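Diguanylate cyclase (Marinobacter aquaeolei VT8, PDB 3IGN) probably makes the second messenger cyclic di-GMP from two molecules of GTP through its GGDEF domain, the part present here with the cyclic product bound. Local coordinates at residues E29-R32 with F33-Y36; K51-N54 with D55-H59; K150-E153 with A154-K157. All coordinates share one frame; numbering follows the deposited sequence.

Contact 1: E29-R32 with F33-Y36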
loop_
_atom_site.group_PDB
_atom_site.type_symbol
_atom_site.label_atom_id
_atom_site.label_comp_id
_atom_site.label_asym_id
_atom_site.label_seq_id
_atom_site.Cartn_x
_atom_site.Cartn_y
_atom_site.Cartn_z
ATOM N N GLU A 29 -3.442 -10.670 11.892
ATOM C CA GLU A 29 -3.914 -11.469 10.762
ATOM C C GLU A 29 -3.001 -12.679 10.538
ATOM O O GLU A 29 -3.472 -13.764 10.187
ATOM C CB GLU A 29 -3.994 -10.618 9.498
ATOM C CG GLU A 29 -4.678 -11.310 8.303
ATOM C CD GLU A 29 -6.155 -11.619 8.540
ATOM O OE1 GLU A 29 -6.845 -10.838 9.225
ATOM O OE2 GLU A 29 -6.646 -12.634 8.014
ATOM N N TYR A 30 -1.700 -12.490 10.750
ATOM C CA TYR A 30 -0.726 -13.571 10.602
ATOM C C TYR A 30 -1.046 -14.710 11.574
ATOM O O TYR A 30 -1.058 -15.881 11.187
ATOM C CB TYR A 30 0.698 -13.050 10.877
ATOM C CG TYR A 30 1.751 -14.131 10.903
ATOM C CD1 TYR A 30 2.295 -14.633 9.718
ATOM C CD2 TYR A 30 2.172 -14.689 12.106
ATOM C CE1 TYR A 30 3.225 -15.669 9.730
ATOM C CE2 TYR A 30 3.101 -15.732 12.133
ATOM C CZ TYR A 30 3.618 -16.217 10.938
ATOM O OH TYR A 30 4.488 -17.280 10.947
ATOM N N GLU A 31 -1.304 -14.377 12.835
ATOM C CA GLU A 31 -1.626 -15.408 13.827
ATOM C C GLU A 31 -2.971 -16.070 13.544
ATOM O O GLU A 31 -3.158 -17.254 13.844
ATOM C CB GLU A 31 -1.617 -14.824 15.247
ATOM C CG GLU A 31 -0.227 -14.525 15.786
ATOM C CD GLU A 31 0.659 -15.766 15.874
ATOM O OE1 GLU A 31 0.123 -16.897 15.976
ATOM O OE2 GLU A 31 1.894 -15.611 15.856
ATOM N N ARG A 32 -3.906 -15.322 12.963
ATOM C CA ARG A 32 -5.211 -15.874 12.618
ATOM C C ARG A 32 -4.987 -16.924 11.534
ATOM O O ARG A 32 -5.572 -18.006 11.574
ATOM C CB ARG A 32 -6.148 -14.780 12.104
ATOM C CG ARG A 32 -7.588 -15.243 11.855
ATOM C CD ARG A 32 -8.505 -14.045 11.573
ATOM N NE ARG A 32 -9.855 -14.450 11.179
ATOM C CZ ARG A 32 -10.957 -13.795 11.524
ATOM N NH1 ARG A 32 -10.868 -12.700 12.273
ATOM N NH2 ARG A 32 -12.150 -14.245 11.156
ATOM N N PHE A 33 -4.112 -16.602 10.583
ATOM C CA PHE A 33 -3.771 -17.534 9.507
ATOM C C PHE A 33 -3.077 -18.789 10.057
ATOM O O PHE A 33 -3.398 -19.910 9.657
ATOM C CB PHE A 33 -2.830 -16.874 8.489
ATOM C CG PHE A 33 -2.201 -17.859 7.524
ATOM C CD1 PHE A 33 -2.866 -18.233 6.353
ATOM C CD2 PHE A 33 -0.973 -18.453 7.821
ATOM C CE1 PHE A 33 -2.317 -19.187 5.490
ATOM C CE2 PHE A 33 -0.414 -19.412 6.968
ATOM C CZ PHE A 33 -1.087 -19.778 5.803
ATOM N N ARG A 34 -2.107 -18.604 10.947
ATOM C CA ARG A 34 -1.389 -19.745 11.508
ATOM C C ARG A 34 -2.357 -20.703 12.183
ATOM O O ARG A 34 -2.127 -21.907 12.237
ATOM C CB ARG A 34 -0.338 -19.284 12.524
ATOM C CG ARG A 34 0.848 -18.553 11.916
ATOM C CD ARG A 34 1.561 -19.387 10.849
ATOM N NE ARG A 34 2.202 -20.588 11.397
ATOM C CZ ARG A 34 2.950 -21.411 10.671
ATOM N NH1 ARG A 34 3.144 -21.157 9.383
ATOM N NH2 ARG A 34 3.497 -22.486 11.225
ATOM N N ARG A 35 -3.459 -20.161 12.672
ATOM C CA ARG A 35 -4.448 -20.961 13.370
ATOM C C ARG A 35 -5.515 -21.570 12.449
ATOM O O ARG A 35 -5.867 -22.744 12.578
ATOM C CB ARG A 35 -5.132 -20.076 14.416
ATOM C CG ARG A 35 -6.018 -20.810 15.383
ATOM C CD ARG A 35 -5.221 -21.263 16.587
ATOM N NE ARG A 35 -5.404 -22.684 16.792
ATOM C CZ ARG A 35 -5.076 -23.346 17.895
ATOM N NH1 ARG A 35 -4.530 -22.726 18.935
ATOM N NH2 ARG A 35 -5.313 -24.641 17.954
ATOM N N TYR A 36 -6.002 -20.777 11.503
ATOM C CA TYR A 36 -7.082 -21.204 10.626
ATOM C C TYR A 36 -6.799 -21.416 9.142
ATOM O O TYR A 36 -7.629 -21.991 8.444
ATOM C CB TYR A 36 -8.259 -20.236 10.811
ATOM C CG TYR A 36 -8.730 -20.168 12.252
ATOM C CD1 TYR A 36 -9.370 -21.255 12.845
ATOM C CD2 TYR A 36 -8.490 -19.034 13.042
ATOM C CE1 TYR A 36 -9.752 -21.225 14.183
ATOM C CE2 TYR A 36 -8.875 -18.993 14.386
ATOM C CZ TYR A 36 -9.502 -20.096 14.949
ATOM O OH TYR A 36 -9.857 -20.086 16.275
#
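Arg34 lays its aliphatic chain along the ring of Tyr30, one helical turn back, and the two side chains run in the same direction. Arg34 CG sits over one face of the ring, 4.0 Å from the Tyr30 centroid and offset toward the rim, a CH-pi contact. Arg34 CD comes alongside the phenol end, 3.6 Å from Tyr30 OH. Bends at chi2 and chi3 bring the guanidinium round until its plane lies only 13° from that of the ring. The long methylenes of an arginine suit this place, covering an aromatic face while the charge is carried onward. Both polar ends are held outside the helix, Tyr30 OH by the carbonyl of Pro141 and Arg34 NH1 by that of Glu139.

Arg32 and Tyr36 meet differently, across each other, with CG of Arg32 4.1 Å from CD2 of Tyr36. The backbone closes this last turn with a bond from Tyr36 N to Arg32 O of 2.8 Å, while Arg35 N gives its main bond to Glu31 O.

The whole lies at the C-terminal end of helix 19-36. Tyr30 and Phe33 rest on Leu137 in the loop after strand 130-136, and Glu29 touches Ile94 and Pro96 of strand 90-96.

Contact 2: K51-N54 with D55-H59; sequences KPVN and DTYGH
Thr56 folds its hydroxyl back onto the preceding turn, where Thr56 OG1 donates to Pro52 O at 2.6 Å. Pro52 O also accepts Thr56 N, at 2.9 Å, and the two donors arrive from opposite faces of the carbonyl plane. The hydroxyl's share of this double grip depends on OG1 standing beside the backbone N, anti to the carbonyl carbon (chi1 -48°). A threonine fits here because its short hydroxyl reaches the carbonyl four residues earlier, while its CG2 lies over one face of the neighbouring Tyr57 ring.

Lys51 and Asp55 form a long salt bridge, Lys51 NZ to Asp55 OD1 3.5 Å, and between the same two residues the backbone bond from Asp55 N to Lys51 O, 2.7 Å, is nearly straight. Well round the helix from this pair, Val53 CG1 lies 4.5 Å from Tyr57 CD1, and Val53 O lies at the ring's edge, in its plane.

Asn54 reaches beyond the helix end: Asn54 OD1 comes within 3.3 Å of His59 CA, and ND2 lies near His59 CB, with amide and imidazole planes 64° apart. Cutting the side chain back to an alanine here is likely to leave the backbone of His59 without this covering amide and open a gap beside the turn.

What brings His59 there is Gly58, whose N bonds to Asn54 O from above the carbonyl plane. Its positive phi (98°) takes the chain out of the helix, and a CB would jam against the preceding carbonyl. Gly58 thus ends one helix and N-caps the next; this surface turn joins helix 50-57, which comes after strand 40-47, to helix 59-74.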
loop_
_atom_site.group_PDB
_atom_site.type_symbol
_atom_site.label_atom_id
_atom_site.label_comp_id
_atom_site.label_asym_id
_atom_site.label_seq_id
_atom_site.Cartn_x
_atom_site.Cartn_y
_atom_site.Cartn_z
ATOM N N LYS A 51 10.664 11.372 -4.764
ATOM C CA LYS A 51 11.695 12.379 -4.519
ATOM C C LYS A 51 11.696 13.363 -5.694
ATOM O O LYS A 51 11.625 14.574 -5.498
ATOM C CB LYS A 51 13.062 11.706 -4.362
ATOM C CG LYS A 51 13.811 12.083 -3.092
ATOM C CD LYS A 51 14.983 12.986 -3.398
ATOM C CE LYS A 51 15.590 13.552 -2.129
ATOM N NZ LYS A 51 16.272 14.850 -2.407
ATOM N N PRO A 52 11.784 12.854 -6.935
ATOM C CA PRO A 52 11.775 13.744 -8.100
ATOM C C PRO A 52 10.546 14.661 -8.109
ATOM O O PRO A 52 10.653 15.853 -8.402
ATOM C CB PRO A 52 11.785 12.765 -9.265
ATOM C CG PRO A 52 12.704 11.703 -8.760
ATOM C CD PRO A 52 12.194 11.494 -7.334
ATOM N N VAL A 53 9.383 14.099 -7.789
ATOM C CA VAL A 53 8.145 14.867 -7.742
ATOM C C VAL A 53 8.255 15.960 -6.689
ATOM O O VAL A 53 7.893 17.115 -6.928
ATOM C CB VAL A 53 6.932 13.969 -7.377
ATOM C CG1 VAL A 53 5.783 14.825 -6.867
ATOM C CG2 VAL A 53 6.486 13.169 -8.597
ATOM N N ASN A 54 8.757 15.580 -5.522
ATOM C CA ASN A 54 8.907 16.503 -4.404
ATOM C C ASN A 54 9.913 17.608 -4.716
ATOM O O ASN A 54 9.667 18.778 -4.425
ATOM C CB ASN A 54 9.351 15.727 -3.166
ATOM C CG ASN A 54 8.738 16.256 -1.893
ATOM O OD1 ASN A 54 7.517 16.411 -1.791
ATOM N ND2 ASN A 54 9.577 16.521 -0.905
ATOM N N ASP A 55 11.048 17.233 -5.297
ATOM C CA ASP A 55 12.078 18.206 -5.643
ATOM C C ASP A 55 11.544 19.214 -6.650
ATOM O O ASP A 55 11.698 20.422 -6.477
ATOM C CB ASP A 55 13.306 17.512 -6.250
ATOM C CG ASP A 55 14.097 16.718 -5.231
ATOM O OD1 ASP A 55 13.899 16.930 -4.018
ATOM O OD2 ASP A 55 14.937 15.893 -5.647
ATOM N N THR A 56 10.907 18.697 -7.696
ATOM C CA THR A 56 10.368 19.508 -8.779
ATOM C C THR A 56 9.195 20.418 -8.431
ATOM O O THR A 56 9.228 21.611 -8.729
ATOM C CB THR A 56 9.937 18.609 -9.953
ATOM O OG1 THR A 56 10.987 17.682 -10.251
ATOM C CG2 THR A 56 9.649 19.448 -11.190
ATOM N N TYR A 57 8.160 19.868 -7.807
ATOM C CA TYR A 57 6.986 20.671 -7.479
ATOM C C TYR A 57 6.898 21.222 -6.060
ATOM O O TYR A 57 5.999 22.003 -5.753
ATOM C CB TYR A 57 5.726 19.873 -7.801
ATOM C CG TYR A 57 5.666 19.459 -9.252
ATOM C CD1 TYR A 57 6.276 18.283 -9.690
ATOM C CD2 TYR A 57 5.050 20.276 -10.201
ATOM C CE1 TYR A 57 6.274 17.932 -11.038
ATOM C CE2 TYR A 57 5.045 19.937 -11.549
ATOM C CZ TYR A 57 5.657 18.766 -11.961
ATOM O OH TYR A 57 5.659 18.431 -13.297
ATOM N N GLY A 58 7.829 20.829 -5.198
ATOM C CA GLY A 58 7.798 21.317 -3.826
ATOM C C GLY A 58 7.160 20.309 -2.892
ATOM O O GLY A 58 6.350 19.489 -3.326
ATOM N N HIS A 59 7.500 20.376 -1.607
ATOM C CA HIS A 59 6.964 19.428 -0.638
ATOM C C HIS A 59 5.449 19.485 -0.450
ATOM O O HIS A 59 4.817 18.456 -0.186
ATOM C CB HIS A 59 7.671 19.586 0.719
ATOM C CG HIS A 59 7.193 20.750 1.529
ATOM N ND1 HIS A 59 7.782 21.996 1.468
ATOM C CD2 HIS A 59 6.185 20.853 2.426
ATOM C CE1 HIS A 59 7.156 22.816 2.295
ATOM N NE2 HIS A 59 6.183 22.147 2.888
#

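Contact 3: K150-E153 with A154-K157; sequences KADE and ALYK
Ala154 N donates to Lys150 O at 3.1 Å in the middle of helix 144-160, the helix of the beta-alpha-beta crossover between the parallel strands 130-136 and 166-168. The next three donors follow suit: Leu155 N to Ala151 O, Tyr156 N to Asp152 O (each 3.0 Å) and Lys157 N to Glu153 O (3.1 Å). Each donor nitrogen lies 24 to 29° out of the carbonyl plane; the amides of 154-157 and the carbonyls of 150-153 are thus paired with each other.

The side chains need not compete for those groups. Leu155 and Ala151 face the sheet, touching strands 40-47 and 130-136; an alanine lets the helix lie close to the strands, and a leucine supplies the broader apolar surface. Ala154, also buried, sets its small CB 3.5 Å from Ala151 O and touches Ser169 just beyond strand 166-168.

The charged ends have partners of their own. Lys150 NZ makes a long salt bridge to Glu153 OE1, 3.5 Å, and Glu153 OE2 has a weak hydrogen bond from Gln149 NE2, so the two carboxylate oxygens serve different residues. Lys157, a residue whose flexible chain suits an exposed position, runs back past the preceding turn: with CG beside its own N (chi1 -69°), Lys157 CG lies 3.3 Å from Glu153 O.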
loop_
_atom_site.group_PDB
_atom_site.type_symbol
_atom_site.label_atom_id
_atom_site.label_comp_id
_atom_site.label_asym_id
_atom_site.label_seq_id
_atom_site.Cartn_x
_atom_site.Cartn_y
_atom_site.Cartn_z
ATOM N N LYS A 150 8.235 -10.475 2.100
ATOM C CA LYS A 150 7.886 -11.024 0.793
ATOM C C LYS A 150 7.133 -10.016 -0.065
ATOM O O LYS A 150 7.359 -9.928 -1.274
ATOM C CB LYS A 150 7.049 -12.299 0.946
ATOM C CG LYS A 150 7.828 -13.477 1.496
ATOM C CD LYS A 150 9.039 -13.815 0.626
ATOM C CE LYS A 150 8.697 -14.747 -0.524
ATOM N NZ LYS A 150 9.920 -15.095 -1.303
ATOM N N ALA A 151 6.239 -9.253 0.557
ATOM C CA ALA A 151 5.478 -8.250 -0.173
ATOM C C ALA A 151 6.401 -7.118 -0.610
ATOM O O ALA A 151 6.260 -6.566 -1.705
ATOM C CB ALA A 151 4.345 -7.701 0.705
ATOM N N ASP A 152 7.336 -6.769 0.262
ATOM C CA ASP A 152 8.296 -5.711 -0.023
ATOM C C ASP A 152 9.206 -6.121 -1.179
ATOM O O ASP A 152 9.599 -5.286 -1.996
ATOM C CB ASP A 152 9.138 -5.419 1.214
ATOM C CG ASP A 152 10.077 -4.250 1.011
ATOM O OD1 ASP A 152 9.577 -3.143 0.726
ATOM O OD2 ASP A 152 11.305 -4.439 1.128
ATOM N N GLU A 153 9.539 -7.408 -1.248
ATOM C CA GLU A 153 10.390 -7.928 -2.319
ATOM C C GLU A 153 9.664 -7.840 -3.657
ATOM O O GLU A 153 10.264 -7.534 -4.689
ATOM C CB GLU A 153 10.779 -9.383 -2.020
ATOM C CG GLU A 153 11.742 -9.515 -0.850
ATOM C CD GLU A 153 12.016 -10.959 -0.451
ATOM O OE1 GLU A 153 11.374 -11.877 -1.006
ATOM O OE2 GLU A 153 12.876 -11.172 0.430
ATOM N N ALA A 154 8.365 -8.122 -3.637
ATOM C CA ALA A 154 7.544 -8.056 -4.836
ATOM C C ALA A 154 7.458 -6.601 -5.292
ATOM O O ALA A 154 7.462 -6.313 -6.491
ATOM C CB ALA A 154 6.151 -8.600 -4.539
ATOM N N LEU A 155 7.381 -5.690 -4.328
ATOM C CA LEU A 155 7.305 -4.263 -4.622
ATOM C C LEU A 155 8.586 -3.815 -5.314
ATOM O O LEU A 155 8.548 -3.073 -6.293
ATOM C CB LEU A 155 7.111 -3.464 -3.330
ATOM C CG LEU A 155 7.277 -1.941 -3.412
ATOM C CD1 LEU A 155 6.373 -1.370 -4.480
ATOM C CD2 LEU A 155 6.963 -1.334 -2.055
ATOM N N TYR A 156 9.723 -4.272 -4.803
ATOM C CA TYR A 156 10.999 -3.896 -5.399
ATOM C C TYR A 156 11.071 -4.392 -6.840
ATOM O O TYR A 156 11.578 -3.692 -7.720
ATOM C CB TYR A 156 12.167 -4.467 -4.596
ATOM C CG TYR A 156 13.497 -3.878 -5.001
ATOM C CD1 TYR A 156 13.777 -2.532 -4.770
ATOM C CD2 TYR A 156 14.455 -4.650 -5.647
ATOM C CE1 TYR A 156 14.988 -1.963 -5.180
ATOM C CE2 TYR A 156 15.672 -4.095 -6.064
ATOM C CZ TYR A 156 15.927 -2.752 -5.827
ATOM O OH TYR A 156 17.117 -2.197 -6.243
ATOM N N LYS A 157 10.573 -5.599 -7.082
ATOM C CA LYS A 157 10.572 -6.150 -8.430
ATOM C C LYS A 157 9.692 -5.288 -9.335
ATOM O O LYS A 157 10.019 -5.065 -10.499
ATOM C CB LYS A 157 10.049 -7.590 -8.425
ATOM C CG LYS A 157 10.976 -8.608 -7.755
ATOM C CD LYS A 157 10.339 -9.999 -7.736
ATOM C CE LYS A 157 11.250 -11.058 -7.108
ATOM N NZ LYS A 157 12.182 -11.694 -8.097
#

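Overall arrangement
From the N terminus, contact 1 comes first, ending helix 19-36 where the chain leads into strand 40-47. Contact 2 follows that strand and joins two consecutive helices, 50-57 and 59-74. Contact 3 comes much later, in helix 144-160, which connects strands 130-136 and 166-168. Each is a local contact of consecutive residues, closing single helical turns and no long loop; the three run in series, neither nesting nor crossing. Contacts 1 and 2 lie on opposite sides of the chain's centre, their centres about 41 Å apart. Contact 3 packs on the central sheet, its centre about 22 Å from that of contact 1 and 24 Å from that of contact 2.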